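Local coordinates for protein titin (Homo sapiens, PDB 2J8H) that forms part of the elastic filament of muscle, here a rigid tandem of two immunoglobulin domains from its A-band region, and also carries serine/threonine kinase activity, at residues 78-81 / 86-89; 122-127 / 174-179; 134-139 / 153-158. One frame throughout, in Å; residues are numbered along the deposited sequence.

Contact 1. Residues 78-81 / 86-89; sequences QVRA and GSVS
The extended first torsions of R80 (CG anti to the backbone N, chi1 -175°) and S87 (OG likewise anti to N) bring the aliphatic arm of the arginine up to the serine hydroxyl, with S87 OG 3.3 Å from R80 CD. This is van der Waals contact at the methylenes and not at the guanidinium, since the chain bends at chi3 beyond CD; the polar partner of S87 OG is the hydroxyl of T82.

The backbone evidence is that of an antiparallel pair. A81 and V88 form a hydrogen-bonded pair, in which A81 N reaches V88 O at 2.8 Å with an angle of 171° at the hydrogen. The return bond, V88 N to A81 O, measures 3.0 Å. R80 and S89 form the adjoining non-hydrogen-bonded pair, their CA atoms only 4.1 Å apart. Here S89 CA comes within 2.9 Å of V79 O, a close but strongly bent CA-H...O contact.

R80 and S89 occupy one face of the sheet, A81 and V88 the other, where both touch F7. The segments belong to the hairpin of strands 76-83 and 86-102, the F-G hairpin of an immunoglobulin domain. Strand 76-83 pairs on its other edge with strand 35-40, and V79 packs against C26 of strand 22-29.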
# COMPACT_ATOMS: atom_id res chain seq x y z
N GLN A 78 15.70 3.97 21.54
CA GLN A 78 15.95 3.40 22.85
C GLN A 78 14.63 3.03 23.49
O GLN A 78 13.62 3.66 23.25
CB GLN A 78 16.68 4.39 23.76
CG GLN A 78 18.06 4.81 23.32
CD GLN A 78 18.07 5.97 22.35
OE1 GLN A 78 17.21 6.84 22.39
NE2 GLN A 78 19.09 6.01 21.49
N VAL A 79 14.64 1.97 24.28
CA VAL A 79 13.54 1.60 25.15
C VAL A 79 14.12 1.52 26.55
O VAL A 79 15.25 1.01 26.75
CB VAL A 79 12.87 0.27 24.74
CG1 VAL A 79 13.84 -0.86 24.83
CG2 VAL A 79 11.57 -0.01 25.57
N ARG A 80 13.39 2.10 27.49
CA ARG A 80 13.83 2.14 28.87
C ARG A 80 12.83 1.47 29.75
O ARG A 80 11.64 1.70 29.62
CB ARG A 80 14.00 3.60 29.30
CG ARG A 80 14.59 3.72 30.72
CD ARG A 80 14.61 5.16 31.22
NE ARG A 80 15.51 5.97 30.40
CZ ARG A 80 15.73 7.26 30.59
NH1 ARG A 80 15.15 7.90 31.60
NH2 ARG A 80 16.56 7.91 29.79
N ALA A 81 13.31 0.67 30.70
CA ALA A 81 12.44 -0.01 31.65
C ALA A 81 12.88 0.38 33.05
O ALA A 81 14.05 0.26 33.36
CB ALA A 81 12.53 -1.55 31.48
N GLY A 86 15.51 -0.14 39.80
CA GLY A 86 16.50 0.28 38.82
C GLY A 86 15.90 0.68 37.50
O GLY A 86 14.70 0.56 37.28
N SER A 87 16.77 1.19 36.62
CA SER A 87 16.37 1.55 35.27
C SER A 87 17.45 1.11 34.30
O SER A 87 18.64 1.24 34.59
CB SER A 87 16.19 3.07 35.18
OG SER A 87 15.66 3.48 33.92
N VAL A 88 17.04 0.62 33.15
CA VAL A 88 17.97 0.16 32.11
C VAL A 88 17.35 0.41 30.74
O VAL A 88 16.13 0.41 30.61
CB VAL A 88 18.32 -1.34 32.29
CG1 VAL A 88 17.10 -2.24 32.11
CG2 VAL A 88 19.48 -1.75 31.38
N SER A 89 18.18 0.67 29.75
CA SER A 89 17.68 0.80 28.39
C SER A 89 18.29 -0.20 27.43
O SER A 89 19.31 -0.83 27.68
CB SER A 89 17.92 2.21 27.83
OG SER A 89 19.30 2.45 27.76

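Contact 2. Residues 122-127 / 174-179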
# COMPACT_ATOMS: atom_id res chain seq x y z
N VAL A 122 22.07 25.00 -19.97
CA VAL A 122 21.01 24.09 -19.59
C VAL A 122 21.44 23.17 -18.45
O VAL A 122 22.56 22.67 -18.43
CB VAL A 122 20.60 23.27 -20.84
CG1 VAL A 122 19.82 22.01 -20.45
CG2 VAL A 122 19.82 24.17 -21.82
N SER A 123 20.52 22.97 -17.50
CA SER A 123 20.62 21.89 -16.51
C SER A 123 19.42 20.96 -16.64
O SER A 123 18.27 21.41 -16.66
CB SER A 123 20.66 22.45 -15.11
OG SER A 123 21.75 23.34 -14.96
N ILE A 124 19.68 19.68 -16.79
CA ILE A 124 18.62 18.68 -16.77
C ILE A 124 18.61 18.13 -15.35
O ILE A 124 19.47 17.32 -15.00
CB ILE A 124 18.84 17.56 -17.80
CG1 ILE A 124 19.11 18.16 -19.20
CG2 ILE A 124 17.62 16.65 -17.82
CD1 ILE A 124 19.38 17.14 -20.27
N LYS A 125 17.68 18.62 -14.54
CA LYS A 125 17.65 18.37 -13.10
C LYS A 125 16.68 17.24 -12.79
O LYS A 125 15.48 17.34 -13.07
CB LYS A 125 17.25 19.62 -12.33
CG LYS A 125 17.33 19.47 -10.80
CD LYS A 125 16.97 20.74 -10.05
CE LYS A 125 17.11 20.55 -8.54
NZ LYS A 125 16.90 21.82 -7.74
N ILE A 126 17.20 16.16 -12.21
CA ILE A 126 16.45 14.94 -12.02
C ILE A 126 16.45 14.50 -10.55
O ILE A 126 17.51 14.07 -10.04
CB ILE A 126 17.02 13.77 -12.83
CG1 ILE A 126 17.18 14.14 -14.32
CG2 ILE A 126 16.07 12.59 -12.76
CD1 ILE A 126 15.84 14.42 -15.01
N PRO A 127 15.30 14.63 -9.87
CA PRO A 127 15.25 14.11 -8.51
C PRO A 127 15.34 12.60 -8.49
O PRO A 127 14.89 11.93 -9.42
CB PRO A 127 13.88 14.56 -8.00
CG PRO A 127 13.39 15.54 -8.99
CD PRO A 127 14.03 15.24 -10.27
N GLY A 174 19.26 15.59 -28.29
CA GLY A 174 19.25 14.14 -28.30
C GLY A 174 18.61 13.59 -27.05
O GLY A 174 17.90 14.30 -26.35
N PHE A 175 18.89 12.32 -26.78
CA PHE A 175 18.24 11.58 -25.72
C PHE A 175 19.24 11.23 -24.65
O PHE A 175 20.23 10.56 -24.92
CB PHE A 175 17.63 10.30 -26.28
CG PHE A 175 16.54 10.55 -27.28
CD1 PHE A 175 16.82 10.63 -28.63
CD2 PHE A 175 15.23 10.71 -26.87
CE1 PHE A 175 15.81 10.86 -29.57
CE2 PHE A 175 14.21 10.94 -27.79
CZ PHE A 175 14.50 11.02 -29.14
N TYR A 176 19.01 11.73 -23.44
CA TYR A 176 19.93 11.52 -22.33
C TYR A 176 19.26 10.54 -21.37
O TYR A 176 18.07 10.65 -21.09
CB TYR A 176 20.25 12.86 -21.66
CG TYR A 176 21.05 13.77 -22.57
CD1 TYR A 176 20.42 14.59 -23.51
CD2 TYR A 176 22.42 13.78 -22.53
CE1 TYR A 176 21.16 15.40 -24.38
CE2 TYR A 176 23.17 14.60 -23.38
CZ TYR A 176 22.54 15.40 -24.30
OH TYR A 176 23.30 16.18 -25.13
N VAL A 177 20.02 9.55 -20.92
CA VAL A 177 19.52 8.53 -20.04
C VAL A 177 20.19 8.70 -18.68
O VAL A 177 21.41 8.75 -18.60
CB VAL A 177 19.78 7.13 -20.60
CG1 VAL A 177 19.27 6.07 -19.64
CG2 VAL A 177 19.13 6.98 -21.98
N VAL A 178 19.39 8.82 -17.62
CA VAL A 178 19.89 8.89 -16.25
C VAL A 178 19.43 7.62 -15.53
O VAL A 178 18.28 7.15 -15.71
CB VAL A 178 19.40 10.14 -15.52
CG1 VAL A 178 17.89 10.23 -15.55
CG2 VAL A 178 19.97 10.20 -14.07
N CYS A 179 20.34 7.04 -14.75
CA CYS A 179 20.07 5.78 -14.12
C CYS A 179 20.52 5.84 -12.67
O CYS A 179 21.57 6.41 -12.38
CB CYS A 179 20.79 4.69 -14.91
SG CYS A 179 20.61 2.99 -14.30
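The phenol ring of Y176 takes the terminal methyl of I124 obliquely, I124 CD1 lying 4.3 Å from the ring carbon Y176 CD1, while L162 of strand 159-163 also touches this tyrosine. A second flat group, the W138 indole, is touched by I124, I126 and V178, and so links the I124 end to the I126-V178 pair.

The second pair is purely aliphatic. V178 CG1 is set between its backbone N and carbonyl carbon (chi1 55°), which presents it to both branches of I126: V178 CG1 lies 4.1 Å from I126 CG2 and 4.2 Å from I126 CG1. The two chains lie alongside, pointing opposite ways. Nearest CA atoms are 9.2 Å apart for I124 and Y176 and 8.1 Å for I126 and V178, spacings of facing sheets and not of paired strands.

At its far end the tyrosine is polar and fixed: Y176 OH hydrogen-bonds D172 O, four residues earlier, which is the tyrosine corner of Greek-key proteins. Together these features mark the B and F strands of an immunoglobulin sandwich. By sequence, I126 and V178 probably fill the positions where many immunoglobulin domains place their intersheet disulfide.

Contact 3. Residues 134-139 / 153-158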
# COMPACT_ATOMS: atom_id res chain seq x y z
N PRO A 134 22.05 5.76 -4.04
CA PRO A 134 22.30 5.07 -5.29
C PRO A 134 23.48 5.60 -6.11
O PRO A 134 23.89 6.75 -5.96
CB PRO A 134 20.99 5.25 -6.04
CG PRO A 134 20.52 6.55 -5.59
CD PRO A 134 20.92 6.69 -4.17
N VAL A 135 24.05 4.72 -6.93
CA VAL A 135 25.00 5.13 -7.93
C VAL A 135 24.21 5.74 -9.08
O VAL A 135 23.25 5.16 -9.56
CB VAL A 135 25.81 3.96 -8.45
CG1 VAL A 135 26.71 4.43 -9.59
CG2 VAL A 135 26.67 3.35 -7.30
N ILE A 136 24.63 6.93 -9.50
CA ILE A 136 23.97 7.67 -10.54
C ILE A 136 24.85 7.65 -11.77
O ILE A 136 26.05 7.87 -11.67
CB ILE A 136 23.78 9.14 -10.14
CG1 ILE A 136 22.82 9.26 -8.95
CG2 ILE A 136 23.35 10.00 -11.34
CD1 ILE A 136 21.43 8.67 -9.16
N THR A 137 24.26 7.34 -12.93
CA THR A 137 25.00 7.45 -14.19
C THR A 137 24.18 8.17 -15.23
O THR A 137 22.96 8.11 -15.22
CB THR A 137 25.40 6.09 -14.76
OG1 THR A 137 24.24 5.35 -15.10
CG2 THR A 137 26.24 5.30 -13.78
N TRP A 138 24.87 8.86 -16.13
CA TRP A 138 24.23 9.55 -17.26
C TRP A 138 24.84 9.04 -18.54
O TRP A 138 26.05 8.74 -18.60
CB TRP A 138 24.47 11.06 -17.19
CG TRP A 138 23.68 11.81 -16.23
CD1 TRP A 138 23.98 12.05 -14.92
CD2 TRP A 138 22.45 12.47 -16.49
NE1 TRP A 138 23.01 12.82 -14.35
CE2 TRP A 138 22.06 13.10 -15.30
CE3 TRP A 138 21.66 12.63 -17.62
CZ2 TRP A 138 20.89 13.84 -15.21
CZ3 TRP A 138 20.51 13.36 -17.52
CH2 TRP A 138 20.14 13.96 -16.33
N GLN A 139 24.01 8.95 -19.57
CA GLN A 139 24.44 8.53 -20.90
C GLN A 139 23.76 9.41 -21.95
O GLN A 139 22.65 9.88 -21.73
CB GLN A 139 23.96 7.11 -21.25
CG GLN A 139 24.25 6.00 -20.28
CD GLN A 139 23.20 4.85 -20.36
OE1 GLN A 139 22.81 4.27 -19.32
NE2 GLN A 139 22.73 4.53 -21.60
N VAL A 153 28.34 16.96 -14.51
CA VAL A 153 27.34 16.25 -13.72
C VAL A 153 27.35 16.72 -12.26
O VAL A 153 28.40 16.75 -11.62
CB VAL A 153 27.58 14.74 -13.75
CG1 VAL A 153 26.57 14.04 -12.86
CG2 VAL A 153 27.47 14.23 -15.18
N ILE A 154 26.18 17.07 -11.74
CA ILE A 154 26.01 17.40 -10.33
C ILE A 154 25.23 16.25 -9.70
O ILE A 154 24.24 15.81 -10.26
CB ILE A 154 25.24 18.71 -10.16
CG1 ILE A 154 26.09 19.87 -10.68
CG2 ILE A 154 24.82 18.91 -8.70
CD1 ILE A 154 25.37 21.23 -10.69
N VAL A 155 25.70 15.74 -8.58
CA VAL A 155 24.91 14.81 -7.77
C VAL A 155 24.87 15.30 -6.33
O VAL A 155 25.90 15.56 -5.71
CB VAL A 155 25.49 13.39 -7.80
CG1 VAL A 155 24.54 12.42 -7.11
CG2 VAL A 155 25.76 12.93 -9.24
N THR A 156 23.66 15.45 -5.81
CA THR A 156 23.47 15.84 -4.43
C THR A 156 22.77 14.69 -3.71
O THR A 156 22.65 13.59 -4.28
CB THR A 156 22.64 17.11 -4.32
OG1 THR A 156 21.26 16.79 -4.49
CG2 THR A 156 23.09 18.15 -5.37
N ARG A 157 22.33 14.93 -2.48
CA ARG A 157 21.60 13.91 -1.73
C ARG A 157 20.24 13.55 -2.36
O ARG A 157 19.73 12.46 -2.14
CB ARG A 157 21.40 14.34 -0.28
CG ARG A 157 22.72 14.53 0.51
CD ARG A 157 22.46 14.95 1.97
NE ARG A 157 21.68 16.20 2.05
CZ ARG A 157 22.09 17.33 2.61
NH1 ARG A 157 23.29 17.44 3.19
NH2 ARG A 157 21.27 18.39 2.60
N SER A 158 19.66 14.47 -3.13
CA SER A 158 18.28 14.32 -3.61
C SER A 158 18.05 14.47 -5.11
O SER A 158 16.97 14.14 -5.61
CB SER A 158 17.37 15.30 -2.84
OG SER A 158 17.82 16.62 -3.02
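The indole N-H of W138, whose ring meets V153, is given to T160 OG1, which is also hydrogen-bonded to the carbonyl oxygen of I154. That ties the tryptophan's polar atom to strand 159-163, the sheet partner of 152-155, and limits how the ring can turn. Beside this grip, W138 and V153 meet at an oblique angle. The ring carbon W138 CD1 lies 3.9 Å from V153 CG1. Its distance to V153 CG2 is 4.1 Å, so both valine methyls reach the pyrrole part of the indole. With W138 CG anti to the carbonyl carbon (chi1 -76°), the indole is directed into the buried interior, where I145 and L162 also touch the tryptophan.

A tryptophan on strand C wedged between two sheets is a characteristic core feature of immunoglobulin domains; here strand 135-140 supplies it, and strand 152-155 faces it as strand D. Nearer the turn, I136 CG1 and V155 CG1 touch at 4.0 Å, and T160 contacts both residues of this pair. Strand 152-155 then turns toward its partner 159-163 through an ST turn: T156 OG1 accepts from S158 N at 3.1 Å, nearly straight at 164°, and is hydrogen-bonded to F159 N too.

Overall arrangement
Contact 1 belongs to the first immunoglobulin domain and contacts 2 and 3 to the second; the nearest atoms of contact 1 lie about 31 Å from contact 2 and about 22 Å from contact 3. Contact 1 pairs neighbours within one sheet, by backbone hydrogen bonds, and is only partly buried. Contacts 2 and 3 span the two sheets of a sandwich through apolar side chains; all four touching residues of contact 2 are buried, whereas contact 3 runs outward to the exposed V155. They share a core, with I126 CG1 at 3.6 Å from W138 CH2, and strands 135-140 and 174-182 are sheet neighbours: V177 N to Q139 O, at 2.8 Å, is a probable hydrogen bond.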